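Local coordinates for nitrite oxidoreductase subunit A (Kuenenia stuttgartiensis, PDB 7B04), which is a NarG-like molybdopterin oxidoreductase subunit that holds a molybdenum atom, two MD1 molecules and an iron-sulfur cluster, at residues Ser268-Phe282 against Phe1087-Lys1099. Sequence-based numbering, arbitrary orientation.
Sequences SNYTWHGDQAPGHPF and FEADNHCINTVPK. With MO (molybdenum atom), chain C; MD1 (phosphoric acid 4-(2-amino-4-oxo-3,4,5,6,-tetrahydro-pteridin-6-yl)-2-hydroxy-3,4-dimercapto-but-3-en-yl ester guanylate ester), chain D.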
loop_
_atom_site.group_PDB
_atom_site.type_symbol
_atom_site.label_atom_id
_atom_site.label_comp_id
_atom_site.label_asym_id
_atom_site.label_seq_id
_atom_site.Cartn_x
_atom_site.Cartn_y
_atom_site.Cartn_z
ATOM N N SER B 268 -21.480 -0.084 -16.342
ATOM C CA SER B 268 -20.253 0.640 -16.610
ATOM C C SER B 268 -19.271 0.477 -15.450
ATOM O O SER B 268 -19.639 0.102 -14.328
ATOM C CB SER B 268 -20.559 2.124 -16.845
ATOM O OG SER B 268 -21.260 2.672 -15.739
ATOM N N ASN B 269 -18.005 0.771 -15.732
ATOM C CA ASN B 269 -16.944 0.669 -14.739
ATOM C C ASN B 269 -16.219 1.983 -14.500
ATOM O O ASN B 269 -16.106 2.423 -13.349
ATOM C CB ASN B 269 -15.933 -0.411 -15.164
ATOM C CG ASN B 269 -16.515 -1.804 -15.102
ATOM O OD1 ASN B 269 -17.104 -2.198 -14.102
ATOM N ND2 ASN B 269 -16.349 -2.562 -16.181
ATOM N N TYR B 270 -15.737 2.625 -15.564
ATOM C CA TYR B 270 -14.870 3.790 -15.421
ATOM C C TYR B 270 -15.609 4.936 -14.744
ATOM O O TYR B 270 -15.125 5.515 -13.765
ATOM C CB TYR B 270 -14.357 4.201 -16.802
ATOM C CG TYR B 270 -13.220 5.202 -16.825
ATOM C CD1 TYR B 270 -12.172 5.120 -15.922
ATOM C CD2 TYR B 270 -13.174 6.198 -17.792
ATOM C CE1 TYR B 270 -11.120 6.017 -15.967
ATOM C CE2 TYR B 270 -12.128 7.098 -17.842
ATOM C CZ TYR B 270 -11.107 7.008 -16.923
ATOM O OH TYR B 270 -10.066 7.908 -16.967
ATOM N N THR B 271 -16.770 5.298 -15.280
ATOM C CA THR B 271 -17.537 6.403 -14.724
ATOM C C THR B 271 -18.082 6.079 -13.337
ATOM O O THR B 271 -18.070 6.940 -12.449
ATOM C CB THR B 271 -18.655 6.761 -15.687
ATOM O OG1 THR B 271 -19.530 5.635 -15.846
ATOM C CG2 THR B 271 -18.049 7.128 -17.020
ATOM N N TRP B 272 -18.597 4.860 -13.145
ATOM C CA TRP B 272 -19.155 4.471 -11.851
ATOM C C TRP B 272 -18.181 4.738 -10.711
ATOM O O TRP B 272 -18.585 5.159 -9.620
ATOM C CB TRP B 272 -19.553 2.996 -11.876
ATOM C CG TRP B 272 -19.715 2.395 -10.516
ATOM C CD1 TRP B 272 -19.038 1.328 -10.006
ATOM C CD2 TRP B 272 -20.611 2.831 -9.487
ATOM N NE1 TRP B 272 -19.459 1.068 -8.725
ATOM C CE2 TRP B 272 -20.425 1.977 -8.382
ATOM C CE3 TRP B 272 -21.555 3.857 -9.395
ATOM C CZ2 TRP B 272 -21.146 2.120 -7.201
ATOM C CZ3 TRP B 272 -22.267 3.997 -8.224
ATOM C CH2 TRP B 272 -22.061 3.132 -7.142
ATOM N N HIS B 273 -16.896 4.487 -10.936
ATOM C CA HIS B 273 -15.893 4.711 -9.906
ATOM C C HIS B 273 -15.486 6.176 -9.776
ATOM O O HIS B 273 -14.673 6.499 -8.905
ATOM C CB HIS B 273 -14.666 3.841 -10.195
ATOM C CG HIS B 273 -14.913 2.373 -10.025
ATOM N ND1 HIS B 273 -14.066 1.413 -10.536
ATOM C CD2 HIS B 273 -15.908 1.701 -9.400
ATOM C CE1 HIS B 273 -14.534 0.214 -10.241
ATOM N NE2 HIS B 273 -15.648 0.360 -9.547
ATOM N N GLY B 274 -16.044 7.073 -10.586
ATOM C CA GLY B 274 -15.606 8.454 -10.554
ATOM C C GLY B 274 -14.240 8.680 -11.151
ATOM O O GLY B 274 -13.593 9.683 -10.838
ATOM N N ASP B 275 -13.790 7.774 -12.015
ATOM C CA ASP B 275 -12.428 7.788 -12.523
ATOM C C ASP B 275 -12.260 8.620 -13.795
ATOM O O ASP B 275 -11.151 9.102 -14.059
ATOM C CB ASP B 275 -11.964 6.351 -12.781
ATOM C CG ASP B 275 -11.735 5.555 -11.501
ATOM O OD1 ASP B 275 -11.421 6.154 -10.452
ATOM O OD2 ASP B 275 -11.859 4.314 -11.559
ATOM N N GLN B 276 -13.312 8.792 -14.590
ATOM C CA GLN B 276 -13.215 9.558 -15.858
ATOM C C GLN B 276 -13.027 11.036 -15.555
ATOM O O GLN B 276 -13.562 11.460 -14.565
ATOM C CB GLN B 276 -14.496 9.339 -16.667
ATOM C CG GLN B 276 -14.872 10.456 -17.628
ATOM C CD GLN B 276 -15.426 10.065 -18.973
ATOM O OE1 GLN B 276 -14.699 9.860 -19.929
ATOM N NE2 GLN B 276 -16.737 10.034 -19.073
ATOM N N ALA B 277 -12.241 11.771 -16.333
ATOM C CA ALA B 277 -12.255 13.226 -16.119
ATOM C C ALA B 277 -13.360 13.776 -17.027
ATOM O O ALA B 277 -13.124 13.902 -18.204
ATOM C CB ALA B 277 -10.921 13.785 -16.481
ATOM N N PRO B 278 -14.512 14.237 -16.508
ATOM C CA PRO B 278 -15.664 14.611 -17.348
ATOM C C PRO B 278 -15.393 15.739 -18.328
ATOM O O PRO B 278 -16.092 15.835 -19.344
ATOM C CB PRO B 278 -16.722 15.025 -16.315
ATOM C CG PRO B 278 -16.254 14.356 -15.035
ATOM C CD PRO B 278 -14.787 14.491 -15.082
ATOM N N GLY B 279 -14.404 16.589 -18.057
ATOM C CA GLY B 279 -14.119 17.694 -18.960
ATOM C C GLY B 279 -13.448 17.268 -20.246
ATOM O O GLY B 279 -13.477 18.019 -21.222
ATOM N N HIS B 280 -12.844 16.078 -20.267
ATOM C CA HIS B 280 -12.103 15.642 -21.448
ATOM C C HIS B 280 -12.970 15.479 -22.695
ATOM O O HIS B 280 -12.535 15.928 -23.771
ATOM C CB HIS B 280 -11.353 14.346 -21.124
ATOM C CG HIS B 280 -10.138 14.553 -20.277
ATOM N ND1 HIS B 280 -9.318 13.518 -19.881
ATOM C CD2 HIS B 280 -9.604 15.679 -19.747
ATOM C CE1 HIS B 280 -8.329 13.999 -19.149
ATOM N NE2 HIS B 280 -8.481 15.306 -19.050
ATOM N N PRO B 281 -14.162 14.871 -22.649
ATOM C CA PRO B 281 -15.017 14.880 -23.849
ATOM C C PRO B 281 -15.399 16.276 -24.309
ATOM O O PRO B 281 -15.699 16.461 -25.495
ATOM C CB PRO B 281 -16.250 14.075 -23.414
ATOM C CG PRO B 281 -15.754 13.198 -22.326
ATOM C CD PRO B 281 -14.733 14.015 -21.591
ATOM N N PHE B 282 -15.397 17.262 -23.411
ATOM C CA PHE B 282 -15.717 18.631 -23.799
ATOM C C PHE B 282 -14.505 19.349 -24.380
ATOM O O PHE B 282 -14.636 20.112 -25.343
ATOM C CB PHE B 282 -16.258 19.406 -22.596
ATOM C CG PHE B 282 -17.562 18.879 -22.068
ATOM C CD1 PHE B 282 -18.759 19.223 -22.672
ATOM C CD2 PHE B 282 -17.590 18.045 -20.964
ATOM C CE1 PHE B 282 -19.959 18.741 -22.185
ATOM C CE2 PHE B 282 -18.787 17.559 -20.473
ATOM C CZ PHE B 282 -19.973 17.908 -21.084
ATOM N N PHE B 1087 -24.551 9.820 -24.619
ATOM C CA PHE B 1087 -23.892 8.898 -23.673
ATOM C C PHE B 1087 -23.210 7.708 -24.328
ATOM O O PHE B 1087 -23.688 7.166 -25.298
ATOM C CB PHE B 1087 -24.921 8.443 -22.641
ATOM C CG PHE B 1087 -24.827 7.024 -22.160
ATOM C CD1 PHE B 1087 -25.043 5.966 -23.015
ATOM C CD2 PHE B 1087 -24.579 6.750 -20.837
ATOM C CE1 PHE B 1087 -24.967 4.662 -22.564
ATOM C CE2 PHE B 1087 -24.507 5.450 -20.390
ATOM C CZ PHE B 1087 -24.694 4.411 -21.254
ATOM N N GLU B 1088 -22.044 7.388 -23.784
ATOM C CA GLU B 1088 -21.289 6.162 -24.075
ATOM C C GLU B 1088 -20.865 5.657 -22.710
ATOM O O GLU B 1088 -20.255 6.439 -22.005
ATOM C CB GLU B 1088 -19.986 6.496 -24.771
ATOM C CG GLU B 1088 -19.029 5.334 -24.776
ATOM C CD GLU B 1088 -18.817 4.898 -26.191
ATOM O OE1 GLU B 1088 -18.696 3.719 -26.437
ATOM O OE2 GLU B 1088 -18.824 5.752 -27.020
ATOM N N ALA B 1089 -21.157 4.409 -22.367
ATOM C CA ALA B 1089 -20.727 3.925 -21.058
ATOM C C ALA B 1089 -19.211 4.031 -20.977
ATOM O O ALA B 1089 -18.496 3.691 -21.926
ATOM C CB ALA B 1089 -21.208 2.501 -20.796
ATOM N N ASP B 1090 -18.725 4.568 -19.859
ATOM C CA ASP B 1090 -17.321 4.875 -19.614
ATOM C C ASP B 1090 -16.825 6.007 -20.507
ATOM O O ASP B 1090 -15.610 6.213 -20.609
ATOM C CB ASP B 1090 -16.425 3.642 -19.752
ATOM C CG ASP B 1090 -16.935 2.453 -18.922
ATOM O OD1 ASP B 1090 -17.627 2.684 -17.906
ATOM O OD2 ASP B 1090 -16.619 1.292 -19.256
ATOM N N ASN B 1091 -17.728 6.735 -21.179
ATOM C CA ASN B 1091 -17.364 7.874 -22.022
ATOM C C ASN B 1091 -18.565 8.805 -22.087
ATOM O O ASN B 1091 -19.441 8.608 -22.931
ATOM C CB ASN B 1091 -16.982 7.410 -23.411
ATOM C CG ASN B 1091 -16.238 8.458 -24.191
ATOM O OD1 ASN B 1091 -15.584 9.331 -23.623
ATOM N ND2 ASN B 1091 -16.319 8.369 -25.511
ATOM N N HIS B 1092 -18.529 9.885 -21.310
ATOM C CA HIS B 1092 -19.630 10.834 -21.153
ATOM C C HIS B 1092 -20.889 10.174 -20.583
ATOM O O HIS B 1092 -21.928 10.027 -21.247
ATOM C CB HIS B 1092 -19.984 11.513 -22.461
ATOM C CG HIS B 1092 -20.948 12.641 -22.278
ATOM N ND1 HIS B 1092 -20.746 13.627 -21.333
ATOM C CD2 HIS B 1092 -22.164 12.880 -22.823
ATOM C CE1 HIS B 1092 -21.764 14.465 -21.357
ATOM N NE2 HIS B 1092 -22.637 14.033 -22.249
ATOM N N CYS B 1093 -20.780 9.749 -19.332
ATOM C CA CYS B 1093 -21.936 9.435 -18.510
ATOM C C CYS B 1093 -21.598 9.873 -17.088
ATOM O O CYS B 1093 -20.593 10.563 -16.852
ATOM C CB CYS B 1093 -22.343 7.958 -18.666
ATOM S SG CYS B 1093 -21.112 6.734 -18.270
ATOM N N ILE B 1094 -22.483 9.532 -16.146
ATOM C CA ILE B 1094 -22.361 10.035 -14.777
ATOM C C ILE B 1094 -21.033 9.611 -14.177
ATOM O O ILE B 1094 -20.664 8.428 -14.200
ATOM C CB ILE B 1094 -23.508 9.542 -13.884
ATOM C CG1 ILE B 1094 -24.817 10.261 -14.187
ATOM C CG2 ILE B 1094 -23.182 9.807 -12.441
ATOM C CD1 ILE B 1094 -25.899 10.026 -13.098
ATOM N N ASN B 1095 -20.315 10.581 -13.616
ATOM C CA ASN B 1095 -19.027 10.362 -12.968
ATOM C C ASN B 1095 -19.224 10.593 -11.475
ATOM O O ASN B 1095 -19.346 11.738 -11.026
ATOM C CB ASN B 1095 -17.974 11.307 -13.525
ATOM C CG ASN B 1095 -16.611 10.665 -13.603
ATOM O OD1 ASN B 1095 -16.384 9.755 -14.401
ATOM N ND2 ASN B 1095 -15.693 11.121 -12.761
ATOM N N THR B 1096 -19.295 9.505 -10.714
ATOM C CA THR B 1096 -19.691 9.592 -9.316
ATOM C C THR B 1096 -18.668 10.371 -8.500
ATOM O O THR B 1096 -17.460 10.352 -8.774
ATOM C CB THR B 1096 -19.863 8.209 -8.723
ATOM O OG1 THR B 1096 -18.575 7.602 -8.572
ATOM C CG2 THR B 1096 -20.773 7.370 -9.607
ATOM N N VAL B 1097 -19.172 11.068 -7.484
ATOM C CA VAL B 1097 -18.348 11.936 -6.646
ATOM C C VAL B 1097 -18.545 11.604 -5.172
ATOM O O VAL B 1097 -19.562 11.994 -4.577
ATOM C CB VAL B 1097 -18.686 13.406 -6.927
ATOM C CG1 VAL B 1097 -18.067 13.801 -8.228
ATOM C CG2 VAL B 1097 -20.221 13.626 -6.960
ATOM N N PRO B 1098 -17.604 10.902 -4.534
ATOM C CA PRO B 1098 -17.761 10.637 -3.096
ATOM C C PRO B 1098 -17.329 11.788 -2.210
ATOM O O PRO B 1098 -17.719 11.817 -1.034
ATOM C CB PRO B 1098 -16.878 9.400 -2.864
ATOM C CG PRO B 1098 -16.613 8.844 -4.227
ATOM C CD PRO B 1098 -16.580 10.028 -5.131
ATOM N N LYS B 1099 -16.557 12.738 -2.734
ATOM C CA LYS B 1099 -16.013 13.822 -1.926
ATOM C C LYS B 1099 -16.942 15.024 -1.794
ATOM O O LYS B 1099 -16.652 15.920 -0.991
ATOM C CB LYS B 1099 -14.660 14.258 -2.492
ATOM C CG LYS B 1099 -13.636 13.143 -2.402
ATOM C CD LYS B 1099 -12.264 13.554 -2.884
ATOM C CE LYS B 1099 -11.309 12.375 -2.770
ATOM N NZ LYS B 1099 -9.921 12.725 -3.155
HETATM MO MO MO C . -10.717 4.253 -9.752
HETATM P PB MD1 D . -13.665 -2.232 -7.176
HETATM O O3B MD1 D . -12.403 -2.562 -6.175
HETATM O O1B MD1 D . -14.927 -2.734 -6.519
HETATM O O2B MD1 D . -13.461 -2.961 -8.482
HETATM O O3A MD1 D . -13.819 -0.618 -7.497
HETATM C C10 MD1 D . -12.755 0.275 -7.336
HETATM C C11 MD1 D . -13.299 1.627 -6.788
HETATM O O11 MD1 D . -13.116 1.657 -5.192
HETATM C C12 MD1 D . -12.716 2.662 -7.394
HETATM S S12 MD1 D . -11.358 2.345 -8.558
HETATM C C13 MD1 D . -13.094 4.162 -7.213
HETATM S S13 MD1 D . -12.073 5.297 -8.199
HETATM C C14 MD1 D . -14.115 4.770 -6.372
HETATM N N15 MD1 D . -13.305 5.505 -5.202
HETATM C C16 MD1 D . -14.053 5.880 -4.067
HETATM C C15 MD1 D . -13.437 6.799 -3.073
HETATM O O14 MD1 D . -12.340 7.209 -3.255
HETATM N N17 MD1 D . -14.196 7.202 -1.860
HETATM C C17 MD1 D . -15.621 6.662 -1.623
HETATM N N16 MD1 D . -16.362 7.061 -0.440
HETATM N N18 MD1 D . -16.260 5.731 -2.624
HETATM C C20 MD1 D . -15.546 5.329 -3.807
HETATM N N8 MD1 D . -16.183 4.455 -4.702
HETATM C C7 MD1 D . -15.313 3.963 -5.950
HETATM P PA MD1 D . -11.903 -4.095 -5.822
HETATM O O1A MD1 D . -10.434 -4.102 -5.475
HETATM O O2A MD1 D . -12.701 -4.571 -4.645
HETATM O "O5'" MD1 D . -12.192 -5.180 -7.026
HETATM C "C5'" MD1 D . -11.584 -6.433 -6.879
HETATM C "C4'" MD1 D . -12.594 -7.474 -6.283
HETATM O "O4'" MD1 D . -12.592 -8.760 -7.159
HETATM C "C1'" MD1 D . -11.749 -9.800 -6.362
HETATM N N9 MD1 D . -10.726 -10.443 -7.233
HETATM C C4 MD1 D . -11.131 -11.234 -8.213
HETATM N N3 MD1 D . -12.493 -11.631 -8.652
HETATM C C2 MD1 D . -12.647 -12.532 -9.786
HETATM N N2 MD1 D . -13.976 -12.914 -10.208
HETATM N N1 MD1 D . -11.498 -13.040 -10.489
HETATM C C6 MD1 D . -10.191 -12.653 -10.061
HETATM O O6 MD1 D . -9.242 -13.068 -10.635
HETATM C C5 MD1 D . -10.032 -11.704 -8.865
HETATM N N7 MD1 D . -8.962 -11.192 -8.267
HETATM C C8 MD1 D . -9.381 -10.406 -7.250
HETATM C "C2'" MD1 D . -11.203 -9.152 -5.411
HETATM O "O2'" MD1 D . -11.104 -9.991 -4.222
HETATM C "C3'" MD1 D . -12.208 -7.866 -5.129
HETATM O "O3'" MD1 D . -13.343 -8.313 -4.330
HETATM O O HOH W 1 -15.849 -1.119 -18.360
#
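The molybdenum site of this molybdopterin oxidoreductase includes the loop 268-282, and Asp1090, Thr1096 and their neighbours in the loop 1087-1099 pack against that loop. Asp275 binds the molybdenum atom through both carboxylate oxygens, with OD1 2.1 Å from the metal. S12 and S13 of one MD1 bind the same metal, and two further atoms from elsewhere in the structure complete its ligands.

Asp1090 grips the start of the loop. Its OD1 accepts from two successive backbone amides. Asn269 N lies 2.9 Å from Asp1090 OD1, which accepts through its syn lone pair. Tyr270 N comes from above the carboxylate plane, 72° out of it. A water joins Asp1090 OD2 to Asn269 ND2, so both carboxylate oxygens are engaged. Asn269 is further held by Arg225 and Gly226.

Thr271 CG2 touches both Asp1090 and Cys1093, and lies 3.5 Å from Asp1090 CA.

At the turn Thr271-Gly274, Thr1096 OG1 donates to Trp272 O at 2.7 Å, from above the carbonyl plane. OG1 sits between backbone N and carbonyl carbon (chi1 71°), which leaves CG2 facing Trp272, 3.6 Å from its CE3. Thr1096 N adds a weak bond to Thr271 O. Outside the two loops, Glu613 hydrogen-bonds to Thr271 OG1 and Lys661 to Thr1096 OG1. The backbone then runs on to Pro1098, whose CB packs 3.3 Å from MD1 C17.

Farther from the metal, Pro278 CG rests on Asn1095 CB. The rings of Phe282 and His1092 meet obliquely, with Phe282 CZ 3.9 Å from His1092 CE1.

The contact is fully buried near the centre of the chain. It joins the loop after strand 265-266 to the one between strands 1083-1084 and 1102-1109. Helices 527-530 and 535-541 pack on Pro278, and helix 615-618 touches Trp272, Ile1094 and Thr1096.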